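GDP-6-deoxy-D-mannose reductase (Pseudomonas aeruginosa, PDB 6X3B) probably reduces GDP-4-dehydro-6-deoxy-D-mannose to GDP-D-rhamnose with NADPH, a step toward the lipopolysaccharide O-antigen. Local coordinates at residues P87-D92 against R148-V153; I216-D221 against R280-R285; G103-L108 against E159-Q164; L137-E142 against V244-S249. All coordinates share one frame; numbering follows the deposited sequence.

Contact 1: residues P87-D92 against R148-V153; sequences PEAFRD and RNPYAV. With NDP (NADPH dihydro-nicotinamide-adenine-dinucleotide phosphate), chain E.
Ala89 on helix 86-91 puts its methyl group against the first turn of helix 150-169: CB lies 3.6 Å from Tyr151 N and also touches the CB atoms of Pro150 and Tyr151. The carbonyl of the same alanine faces the proline ring, with Ala89 O 3.7 Å from Pro150 CG. With only a methyl group on Ala89, the two backbones come close, Ala89 CA lying 5.6 Å from Tyr151 CA. The tyrosine then runs off in another direction, since its CG is anti to the backbone N (chi1 161°), and its hydroxyl reaches the nicotinamide ribose of NADPH, where Tyr151 OH and O2D share a 2.5 Å hydrogen bond lying in the ring plane. Tyr151 and Lys155, which also binds the cofactor, form the YxxxK motif of the short-chain dehydrogenase/reductase superfamily; in relatives this tyrosine serves as the catalytic acid or base. Phe90 comes next and turns one ring face to Pro150, whose CD stands 3.7 Å from the ring centroid in a CH-pi contact. Asn149 CB nears the far end of the same ring obliquely, 3.5 Å from Phe90 CZ. The asparagine amide is turned away from Phe90: it caps helix 150-169, its OD1 accepting from Ala152 N at 2.6 Å with a 163° angle, while ND2 is bonded to Asp127. Thr168 and Gln164 of the second subunit pack on Phe90 and Pro150, respectively.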
# COMPACT_ATOMS: atom_id res chain seq x y z
N PRO A 87 10.04 16.13 -2.28
CA PRO A 87 10.76 16.39 -3.54
C PRO A 87 11.80 15.33 -3.86
O PRO A 87 11.94 14.96 -5.02
CB PRO A 87 11.38 17.78 -3.30
CG PRO A 87 10.46 18.43 -2.37
CD PRO A 87 10.05 17.32 -1.40
N GLU A 88 12.49 14.79 -2.85
CA GLU A 88 13.45 13.72 -3.10
C GLU A 88 12.76 12.46 -3.62
O GLU A 88 13.31 11.72 -4.45
CB GLU A 88 14.22 13.42 -1.81
CG GLU A 88 15.14 12.21 -1.86
CD GLU A 88 16.21 12.31 -2.93
OE1 GLU A 88 16.52 13.43 -3.38
OE2 GLU A 88 16.73 11.24 -3.33
N ALA A 89 11.55 12.19 -3.14
CA ALA A 89 10.83 11.01 -3.61
C ALA A 89 10.40 11.18 -5.05
O ALA A 89 10.44 10.23 -5.84
CB ALA A 89 9.62 10.73 -2.71
N PHE A 90 9.98 12.39 -5.44
CA PHE A 90 9.67 12.61 -6.84
C PHE A 90 10.91 12.48 -7.71
O PHE A 90 10.85 11.98 -8.84
CB PHE A 90 9.03 13.99 -7.03
CG PHE A 90 7.54 14.00 -6.86
CD1 PHE A 90 6.73 13.28 -7.71
CD2 PHE A 90 6.96 14.75 -5.86
CE1 PHE A 90 5.36 13.30 -7.56
CE2 PHE A 90 5.59 14.79 -5.71
CZ PHE A 90 4.78 14.06 -6.57
N ARG A 91 12.06 12.92 -7.18
CA ARG A 91 13.31 12.85 -7.94
C ARG A 91 13.74 11.41 -8.18
O ARG A 91 14.20 11.07 -9.27
CB ARG A 91 14.42 13.62 -7.21
CG ARG A 91 15.68 13.81 -8.07
CD ARG A 91 16.91 14.23 -7.25
NE ARG A 91 17.31 13.23 -6.27
CZ ARG A 91 18.02 12.14 -6.54
NH1 ARG A 91 18.43 11.91 -7.79
NH2 ARG A 91 18.33 11.29 -5.58
N ASP A 92 13.61 10.55 -7.16
CA ASP A 92 14.06 9.16 -7.24
C ASP A 92 13.05 8.28 -6.51
O ASP A 92 13.27 7.88 -5.35
CB ASP A 92 15.46 9.01 -6.65
CG ASP A 92 16.11 7.68 -6.98
OD1 ASP A 92 15.41 6.79 -7.50
OD2 ASP A 92 17.32 7.51 -6.72
N ARG A 148 -0.76 10.82 -3.20
CA ARG A 148 -0.54 11.65 -4.38
C ARG A 148 0.93 11.85 -4.71
O ARG A 148 1.24 12.57 -5.67
CB ARG A 148 -1.21 13.01 -4.20
CG ARG A 148 -2.70 12.93 -3.96
CD ARG A 148 -3.27 14.31 -3.67
NE ARG A 148 -3.28 15.13 -4.88
CZ ARG A 148 -4.21 15.06 -5.82
NH1 ARG A 148 -5.20 14.18 -5.71
NH2 ARG A 148 -4.16 15.86 -6.87
N ASN A 149 1.84 11.24 -3.96
CA ASN A 149 3.25 11.37 -4.26
C ASN A 149 3.94 10.07 -3.86
O ASN A 149 3.38 9.29 -3.08
CB ASN A 149 3.85 12.58 -3.53
CG ASN A 149 3.84 12.41 -2.03
OD1 ASN A 149 4.51 11.54 -1.52
ND2 ASN A 149 3.06 13.22 -1.33
N PRO A 150 5.13 9.79 -4.38
CA PRO A 150 5.78 8.50 -4.07
C PRO A 150 6.14 8.32 -2.61
O PRO A 150 6.24 7.18 -2.14
CB PRO A 150 7.04 8.50 -4.96
CG PRO A 150 6.81 9.61 -5.97
CD PRO A 150 5.96 10.62 -5.28
N TYR A 151 6.40 9.39 -1.86
CA TYR A 151 6.60 9.24 -0.42
C TYR A 151 5.33 8.72 0.24
O TYR A 151 5.36 7.76 1.02
CB TYR A 151 7.03 10.57 0.19
CG TYR A 151 6.83 10.67 1.68
CD1 TYR A 151 7.79 10.17 2.57
CD2 TYR A 151 5.71 11.30 2.21
CE1 TYR A 151 7.63 10.28 3.95
CE2 TYR A 151 5.53 11.42 3.58
CZ TYR A 151 6.50 10.92 4.45
OH TYR A 151 6.32 11.04 5.80
N ALA A 152 4.18 9.34 -0.08
CA ALA A 152 2.94 8.89 0.54
C ALA A 152 2.60 7.46 0.10
O ALA A 152 2.12 6.67 0.91
CB ALA A 152 1.80 9.86 0.23
N VAL A 153 2.88 7.12 -1.16
CA VAL A 153 2.72 5.75 -1.64
C VAL A 153 3.55 4.79 -0.79
O VAL A 153 3.06 3.76 -0.31
CB VAL A 153 3.12 5.65 -3.13
CG1 VAL A 153 3.25 4.19 -3.57
CG2 VAL A 153 2.08 6.37 -4.01
PA NDP E . 14.21 12.79 9.20
O1A NDP E . 14.36 12.78 7.72
O2A NDP E . 14.53 14.04 9.95
O5B NDP E . 15.04 11.57 9.83
C5B NDP E . 15.14 10.33 9.09
C4B NDP E . 15.97 9.35 9.87
O4B NDP E . 16.06 8.10 9.14
C3B NDP E . 17.42 9.78 10.16
O3B NDP E . 17.80 9.43 11.48
C2B NDP E . 18.21 9.00 9.11
O2B NDP E . 19.54 8.75 9.57
C1B NDP E . 17.41 7.71 9.04
N9A NDP E . 17.59 6.97 7.81
C8A NDP E . 17.31 7.39 6.53
N7A NDP E . 17.58 6.51 5.61
C5A NDP E . 18.08 5.42 6.32
C6A NDP E . 18.55 4.16 5.92
N6A NDP E . 18.58 3.80 4.64
N1A NDP E . 18.98 3.30 6.88
C2A NDP E . 18.93 3.71 8.15
N3A NDP E . 18.51 4.87 8.65
C4A NDP E . 18.09 5.69 7.67
O3 NDP E . 12.71 12.36 9.57
PN NDP E . 11.68 12.97 10.64
O1N NDP E . 12.25 12.78 12.00
O2N NDP E . 11.31 14.35 10.21
O5D NDP E . 10.42 12.00 10.45
C5D NDP E . 10.28 10.86 11.33
C4D NDP E . 9.15 9.99 10.83
O4D NDP E . 7.92 10.76 10.86
C3D NDP E . 9.29 9.48 9.39
O3D NDP E . 8.81 8.14 9.28
C2D NDP E . 8.43 10.47 8.61
O2D NDP E . 7.94 9.94 7.39
C1D NDP E . 7.31 10.76 9.60
N1N NDP E . 6.67 12.09 9.37
C2N NDP E . 7.32 13.25 9.69
C3N NDP E . 6.70 14.46 9.63
C7N NDP E . 7.54 15.68 9.73
O7N NDP E . 7.02 16.79 9.60
N7N NDP E . 8.83 15.54 9.97
C4N NDP E . 5.22 14.49 9.46
C5N NDP E . 4.64 13.20 9.07
C6N NDP E . 5.41 12.17 8.83
P2B NDP E . 20.64 9.46 8.62
O1X NDP E . 21.98 9.10 9.22
O2X NDP E . 20.46 8.90 7.23
O3X NDP E . 20.36 10.95 8.68

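Contact 2: residues I216-D221 against R280-R285; sequences IDVSRD and RRAEQR
Arg285 starts out pointing away from Val218, but successive bends at chi2 (-57°) and chi3 (-58°) fold its chain back, laying the guanidinium face against the valine. Val218 CG1 sits over the centre of that group, 3.6 Å from Arg285 CZ, and the same methyl presses on Ala282 CB at 3.5 Å. The curled arginine also ties its own loop together: NH1 donates to Ala282 O at 2.9 Å, nearly in the guanidinium plane, and forms a salt bridge with Asp215. A second arginine crosses the other way. Bent at chi2, Arg220 presents the end of its guanidinium to one carbonyl, so that NH1 and NH2 each lie 2.9 Å from Gln284 O. The NH2 bond lies in the carbonyl plane, whereas NH1 approaches from above it. NH1 is shared, since it donates to Ser219 O as well, and these bonds fix the rotation of the group. The backbones themselves are joined by one nearly straight bond, Ser219 N to Arg285 O, 2.9 Å long with an angle of 166°. The Gln284 side chain leads off toward Val132 O, and the Ser219 hydroxyl is bonded to Glu252. Val218 and Arg220 hydrogen-bond through their backbones to Ile255 and Gln253, and Ser219 to Val287. The arrangement is that of an irregular chain fastened along a sheet strand, 219-224, by backbone and arginine-to-carbonyl bonds, in the C-terminal part of the fold that in extended short-chain dehydrogenases/reductases typically receives the nucleotide-sugar substrate.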
# COMPACT_ATOMS: atom_id res chain seq x y z
N ILE A 216 -0.28 30.71 1.38
CA ILE A 216 -0.39 30.58 2.83
C ILE A 216 -1.82 30.68 3.30
O ILE A 216 -2.07 30.64 4.51
CB ILE A 216 0.48 31.63 3.55
CG1 ILE A 216 -0.04 33.04 3.28
CG2 ILE A 216 1.95 31.46 3.18
CD1 ILE A 216 0.62 34.13 4.13
N ASP A 217 -2.77 30.82 2.39
CA ASP A 217 -4.18 30.87 2.78
C ASP A 217 -4.80 29.48 2.73
O ASP A 217 -5.84 29.25 2.11
CB ASP A 217 -4.91 31.88 1.90
CG ASP A 217 -4.43 33.31 2.15
OD1 ASP A 217 -4.42 33.74 3.32
OD2 ASP A 217 -4.02 33.98 1.19
N VAL A 218 -4.12 28.54 3.37
CA VAL A 218 -4.60 27.18 3.57
C VAL A 218 -4.52 26.89 5.06
O VAL A 218 -3.79 27.55 5.80
CB VAL A 218 -3.79 26.15 2.76
CG1 VAL A 218 -3.81 26.51 1.28
CG2 VAL A 218 -2.36 26.06 3.26
N SER A 219 -5.30 25.92 5.51
CA SER A 219 -5.25 25.50 6.90
C SER A 219 -4.74 24.07 7.00
O SER A 219 -4.97 23.25 6.12
CB SER A 219 -6.64 25.62 7.55
OG SER A 219 -7.47 24.54 7.14
N ARG A 220 -4.03 23.77 8.10
CA ARG A 220 -3.51 22.43 8.31
C ARG A 220 -3.67 22.07 9.78
O ARG A 220 -3.90 22.92 10.64
CB ARG A 220 -2.04 22.30 7.87
CG ARG A 220 -1.79 22.46 6.36
CD ARG A 220 -2.32 21.25 5.58
NE ARG A 220 -1.98 21.31 4.15
CZ ARG A 220 -2.77 21.84 3.22
NH1 ARG A 220 -3.92 22.40 3.58
NH2 ARG A 220 -2.40 21.84 1.95
N ASP A 221 -3.53 20.79 10.07
CA ASP A 221 -3.63 20.26 11.43
C ASP A 221 -2.22 20.09 11.99
O ASP A 221 -1.47 19.22 11.52
CB ASP A 221 -4.38 18.93 11.41
CG ASP A 221 -4.68 18.39 12.78
OD1 ASP A 221 -3.82 18.56 13.68
OD2 ASP A 221 -5.79 17.78 12.96
N ARG A 280 1.11 29.55 -7.69
CA ARG A 280 0.02 28.60 -7.91
C ARG A 280 -0.66 28.23 -6.58
O ARG A 280 0.01 27.98 -5.58
CB ARG A 280 0.53 27.35 -8.61
N ARG A 281 -2.00 28.24 -6.59
CA ARG A 281 -2.82 27.96 -5.38
C ARG A 281 -2.68 26.50 -4.96
O ARG A 281 -2.51 25.63 -5.84
CB ARG A 281 -4.29 28.33 -5.64
N ALA A 282 -2.77 26.24 -3.65
CA ALA A 282 -2.66 24.87 -3.10
C ALA A 282 -3.90 24.07 -3.49
O ALA A 282 -4.99 24.66 -3.55
CB ALA A 282 -2.50 24.94 -1.60
N GLU A 283 -3.73 22.77 -3.73
CA GLU A 283 -4.85 21.89 -4.14
C GLU A 283 -5.76 21.63 -2.93
O GLU A 283 -6.99 21.75 -3.08
CB GLU A 283 -4.32 20.57 -4.71
N GLN A 284 -5.18 21.30 -1.78
CA GLN A 284 -5.97 21.01 -0.59
C GLN A 284 -6.00 22.27 0.28
O GLN A 284 -4.99 22.63 0.88
CB GLN A 284 -5.37 19.83 0.16
CG GLN A 284 -6.16 19.42 1.39
CD GLN A 284 -7.34 18.54 1.06
OE1 GLN A 284 -7.33 17.84 0.06
NE2 GLN A 284 -8.36 18.59 1.89
N ARG A 285 -7.17 22.92 0.35
CA ARG A 285 -7.27 24.17 1.10
C ARG A 285 -7.33 23.95 2.61
O ARG A 285 -6.85 24.80 3.37
CB ARG A 285 -8.51 24.96 0.68
CG ARG A 285 -8.73 25.08 -0.81
CD ARG A 285 -7.53 25.72 -1.49
NE ARG A 285 -7.21 27.03 -0.94
CZ ARG A 285 -6.11 27.71 -1.26
NH1 ARG A 285 -5.25 27.17 -2.12
NH2 ARG A 285 -5.86 28.91 -0.74

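Contact 3: residues G103-L108 against E159-Q164; sequences GTLNLL and ESLCLQ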
# COMPACT_ATOMS: atom_id res chain seq x y z
N GLY A 103 13.39 -1.26 3.17
CA GLY A 103 14.11 -1.05 4.42
C GLY A 103 13.30 -1.49 5.62
O GLY A 103 13.83 -2.09 6.56
N THR A 104 12.00 -1.21 5.61
CA THR A 104 11.13 -1.69 6.68
C THR A 104 11.08 -3.21 6.69
O THR A 104 11.15 -3.84 7.76
CB THR A 104 9.75 -1.08 6.51
OG1 THR A 104 9.87 0.33 6.72
CG2 THR A 104 8.76 -1.69 7.53
N LEU A 105 11.01 -3.83 5.51
CA LEU A 105 11.03 -5.28 5.45
C LEU A 105 12.34 -5.84 5.99
O LEU A 105 12.34 -6.83 6.73
CB LEU A 105 10.82 -5.76 4.02
CG LEU A 105 11.03 -7.27 3.84
CD1 LEU A 105 9.93 -8.11 4.55
CD2 LEU A 105 11.11 -7.62 2.37
N ASN A 106 13.48 -5.23 5.63
CA ASN A 106 14.74 -5.72 6.16
C ASN A 106 14.76 -5.62 7.68
O ASN A 106 15.21 -6.55 8.36
CB ASN A 106 15.93 -4.96 5.56
CG ASN A 106 16.12 -5.26 4.09
OD1 ASN A 106 15.71 -6.32 3.60
ND2 ASN A 106 16.76 -4.33 3.38
N LEU A 107 14.28 -4.50 8.23
CA LEU A 107 14.20 -4.37 9.68
C LEU A 107 13.32 -5.47 10.29
O LEU A 107 13.69 -6.09 11.29
CB LEU A 107 13.66 -3.00 10.04
CG LEU A 107 13.35 -2.76 11.51
CD1 LEU A 107 14.65 -2.82 12.33
CD2 LEU A 107 12.67 -1.41 11.62
N LEU A 108 12.13 -5.69 9.72
CA LEU A 108 11.24 -6.71 10.26
C LEU A 108 11.90 -8.08 10.25
O LEU A 108 11.87 -8.80 11.25
CB LEU A 108 9.94 -6.71 9.44
CG LEU A 108 9.07 -5.46 9.64
CD1 LEU A 108 7.97 -5.40 8.55
CD2 LEU A 108 8.43 -5.47 11.04
N GLU A 159 2.82 0.57 5.73
CA GLU A 159 1.72 0.28 6.65
C GLU A 159 1.17 -1.11 6.42
O GLU A 159 1.05 -1.92 7.35
CB GLU A 159 0.58 1.29 6.46
CG GLU A 159 0.75 2.69 7.00
CD GLU A 159 -0.56 3.48 6.88
OE1 GLU A 159 -1.62 2.83 6.71
OE2 GLU A 159 -0.55 4.72 6.97
N SER A 160 0.81 -1.40 5.16
CA SER A 160 0.23 -2.70 4.80
C SER A 160 1.18 -3.84 5.15
O SER A 160 0.78 -4.85 5.73
CB SER A 160 -0.09 -2.73 3.30
OG SER A 160 -0.87 -1.62 2.95
N LEU A 161 2.46 -3.67 4.78
CA LEU A 161 3.47 -4.67 5.09
C LEU A 161 3.54 -4.93 6.59
O LEU A 161 3.45 -6.08 7.04
CB LEU A 161 4.84 -4.22 4.55
CG LEU A 161 6.00 -5.15 4.94
CD1 LEU A 161 5.83 -6.53 4.29
CD2 LEU A 161 7.37 -4.52 4.58
N CYS A 162 3.71 -3.86 7.39
CA CYS A 162 3.80 -4.06 8.84
C CYS A 162 2.56 -4.75 9.40
O CYS A 162 2.66 -5.65 10.24
CB CYS A 162 4.02 -2.73 9.55
SG CYS A 162 5.66 -2.06 9.20
N LEU A 163 1.38 -4.34 8.94
CA LEU A 163 0.17 -4.97 9.45
C LEU A 163 0.05 -6.40 8.99
O LEU A 163 -0.46 -7.25 9.73
CB LEU A 163 -1.06 -4.16 9.03
CG LEU A 163 -1.18 -2.79 9.68
CD1 LEU A 163 -2.20 -1.93 8.96
CD2 LEU A 163 -1.52 -2.92 11.18
N GLN A 164 0.52 -6.70 7.77
CA GLN A 164 0.59 -8.08 7.31
C GLN A 164 1.51 -8.91 8.18
O GLN A 164 1.20 -10.07 8.50
CB GLN A 164 1.04 -8.14 5.85
CG GLN A 164 1.15 -9.55 5.26
CD GLN A 164 2.58 -10.05 5.17
OE1 GLN A 164 2.93 -11.07 5.77
NE2 GLN A 164 3.41 -9.33 4.43
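Leu161 drives into helix 93-114 with one branch. With CG anti to the backbone N (chi1 174°), its CD2 methyl points between the side chains of three residues there: it lies 3.7 Å from Leu105 CB, 4.1 Å from Leu108 CD1 and 4.3 Å from Thr104 CG2. Leu108 and Leu161 lie alongside one another, pointing opposite ways, rather than meeting end to end. One residue on, Cys162 brings its sulfur to two of these three, with SG 3.5 Å from Thr104 CG2 and 4.1 Å from Leu108 CD1. The threonine thus offers its methyl to the interface, while its hydroxyl turns to His79 and to the Asn100 carbonyl. No hydrogen bond crosses between the segments; the contact is apolar, and all five residues that make it are buried. The short helical segments run almost parallel, 18° apart, with their axes approaching to 10.3 Å. Both helices lie over the parallel sheet of a Rossmann fold, and Cys162 and Leu108 settle onto Phe120 of strand 119-123, with Cys162 also meeting Val173 of strand 172-182. On another side they meet the second subunit: its Ala94 touches Leu105 and its Val153 touches Leu161, consistent with the four-helix dimer interface, two helices from each chain, common among extended short-chain dehydrogenases/reductases.

Contact 4: residues L137-E142 against V244-S249; sequences LPIHEE and VYNVCS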
# COMPACT_ATOMS: atom_id res chain seq x y z
N LEU A 137 -14.21 16.17 6.14
CA LEU A 137 -13.48 16.56 7.33
C LEU A 137 -14.38 16.41 8.56
O LEU A 137 -15.59 16.63 8.48
CB LEU A 137 -12.99 18.00 7.21
CG LEU A 137 -12.03 18.32 6.06
CD1 LEU A 137 -11.52 19.73 6.21
CD2 LEU A 137 -10.86 17.34 6.01
N PRO A 138 -13.81 16.04 9.72
CA PRO A 138 -12.39 15.73 9.94
C PRO A 138 -12.01 14.34 9.46
O PRO A 138 -12.82 13.41 9.56
CB PRO A 138 -12.24 15.84 11.46
CG PRO A 138 -13.59 15.41 11.99
CD PRO A 138 -14.61 15.89 10.95
N ILE A 139 -10.78 14.19 8.97
CA ILE A 139 -10.33 12.92 8.41
C ILE A 139 -10.30 11.85 9.48
O ILE A 139 -9.71 12.03 10.54
CB ILE A 139 -8.94 13.09 7.77
CG1 ILE A 139 -9.00 14.09 6.62
CG2 ILE A 139 -8.38 11.72 7.36
CD1 ILE A 139 -7.66 14.37 6.02
N HIS A 140 -10.93 10.71 9.19
CA HIS A 140 -10.94 9.59 10.12
C HIS A 140 -10.32 8.37 9.44
O HIS A 140 -10.18 8.32 8.21
CB HIS A 140 -12.36 9.28 10.58
CG HIS A 140 -13.30 8.99 9.46
ND1 HIS A 140 -13.65 7.71 9.09
CD2 HIS A 140 -13.94 9.82 8.59
CE1 HIS A 140 -14.47 7.76 8.06
NE2 HIS A 140 -14.66 9.03 7.73
N GLU A 141 -9.96 7.38 10.25
CA GLU A 141 -9.17 6.25 9.76
C GLU A 141 -9.94 5.33 8.81
O GLU A 141 -9.32 4.46 8.19
CB GLU A 141 -8.64 5.45 10.94
CG GLU A 141 -7.59 6.19 11.78
CD GLU A 141 -8.19 7.09 12.84
OE1 GLU A 141 -9.40 7.41 12.78
OE2 GLU A 141 -7.44 7.50 13.75
N GLU A 142 -11.25 5.50 8.68
CA GLU A 142 -12.02 4.66 7.76
C GLU A 142 -12.12 5.27 6.38
O GLU A 142 -12.74 4.69 5.48
CB GLU A 142 -13.42 4.41 8.34
CG GLU A 142 -13.41 3.50 9.55
CD GLU A 142 -12.74 2.17 9.26
OE1 GLU A 142 -13.06 1.57 8.21
OE2 GLU A 142 -11.88 1.74 10.07
N VAL A 244 -4.84 1.20 13.06
CA VAL A 244 -4.25 2.43 12.52
C VAL A 244 -4.83 3.62 13.28
O VAL A 244 -6.05 3.73 13.43
CB VAL A 244 -4.55 2.55 11.02
CG1 VAL A 244 -4.06 3.89 10.47
CG2 VAL A 244 -3.95 1.38 10.25
N TYR A 245 -3.96 4.53 13.72
CA TYR A 245 -4.39 5.71 14.48
C TYR A 245 -3.87 6.98 13.84
O TYR A 245 -2.66 7.10 13.61
CB TYR A 245 -3.88 5.65 15.92
CG TYR A 245 -4.37 4.46 16.67
CD1 TYR A 245 -3.69 3.25 16.63
CD2 TYR A 245 -5.54 4.54 17.43
CE1 TYR A 245 -4.16 2.14 17.32
CE2 TYR A 245 -6.01 3.45 18.12
CZ TYR A 245 -5.32 2.27 18.07
OH TYR A 245 -5.82 1.22 18.78
N ASN A 246 -4.77 7.94 13.57
CA ASN A 246 -4.34 9.31 13.30
C ASN A 246 -3.72 9.91 14.56
O ASN A 246 -4.22 9.71 15.66
CB ASN A 246 -5.52 10.20 12.90
CG ASN A 246 -6.09 9.85 11.54
OD1 ASN A 246 -5.43 9.21 10.70
ND2 ASN A 246 -7.31 10.30 11.30
N VAL A 247 -2.64 10.66 14.38
CA VAL A 247 -2.06 11.46 15.46
C VAL A 247 -2.14 12.91 15.00
O VAL A 247 -1.38 13.34 14.13
CB VAL A 247 -0.62 11.03 15.79
CG1 VAL A 247 -0.03 11.95 16.89
CG2 VAL A 247 -0.57 9.54 16.24
N CYS A 248 -3.08 13.67 15.57
CA CYS A 248 -3.39 15.01 15.09
C CYS A 248 -4.08 15.79 16.21
O CYS A 248 -4.48 15.23 17.23
CB CYS A 248 -4.27 14.96 13.83
SG CYS A 248 -5.77 13.94 14.07
N SER A 249 -4.20 17.10 16.00
CA SER A 249 -4.82 17.97 16.99
C SER A 249 -6.33 18.07 16.84
O SER A 249 -7.02 18.41 17.81
CB SER A 249 -4.23 19.38 16.89
OG SER A 249 -4.78 20.04 15.75
O HOH W 1 -6.90 8.86 16.14
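Glu141 and Asn246 mark the closest backbone approach, their CA atoms 6.7 Å apart, between an irregular loop and the parallel strand 244-247. The strand bonds to strand 172-182 through Tyr245 and Val247, which leaves Asn246 N turned to the other side, toward the loop. No backbone bond joins the segments; a carboxylate does the work instead. Glu141 bends at chi2 (85°), passing its CG close to the Val244 carbonyl, 3.3 Å from Val244 O, so that OE2 arrives at the strand. There it accepts from Asn246 N at 2.7 Å in a nearly straight bond of 170°, met on the anti side of the carboxylate and somewhat out of its plane. The two side chains come from opposite directions, and the carboxylate and the asparagine amide lie stacked with their planes 14° apart. Asn246 CB is 3.4 Å from Glu141 OE2, so the acid is pressed against the asparagine as well as bonded to its backbone. The amide has its own partners: Tyr129 OH meets OD1, and ND2 donates to Ser290 O. A water lies 2.8 Å from Glu141 OE2 and 2.9 Å from Asn246 O, placed to donate to both, although other acceptors may compete for its protons. Arg293, bonded to Val244 O, also packs on Glu141. OE2 thus takes the N-H that a further strand could have used. Although burial alone would work against a charge on Glu141, the N-H, the water and nearby Arg293 would probably favour the ionised form.

How the contacts relate
Contacts 1 and 3 share helix 150-169, joined to helix 86-91 in one and to helix 93-114 in the other, with centres 19 Å apart; both meet the second subunit, as does contact 4. Along the chain the segments of contacts 1, 3 and 4 interleave, while contact 2 follows contacts 1 and 3 and crosses contact 4. Contacts 2 and 4 reach the same sheet and touch, with Asp221 OD1 2.7 Å from Ser249 OG, a probable hydrogen bond. Contacts 3 and 4 touch through Leu163 and Val244; contacts 2 and 3 lie farthest apart, about 32 Å between centres. Contacts 1 and 3 thus tie helices on the cofactor side, while contacts 2 and 4 fasten loops to strands 219-224 and 244-247.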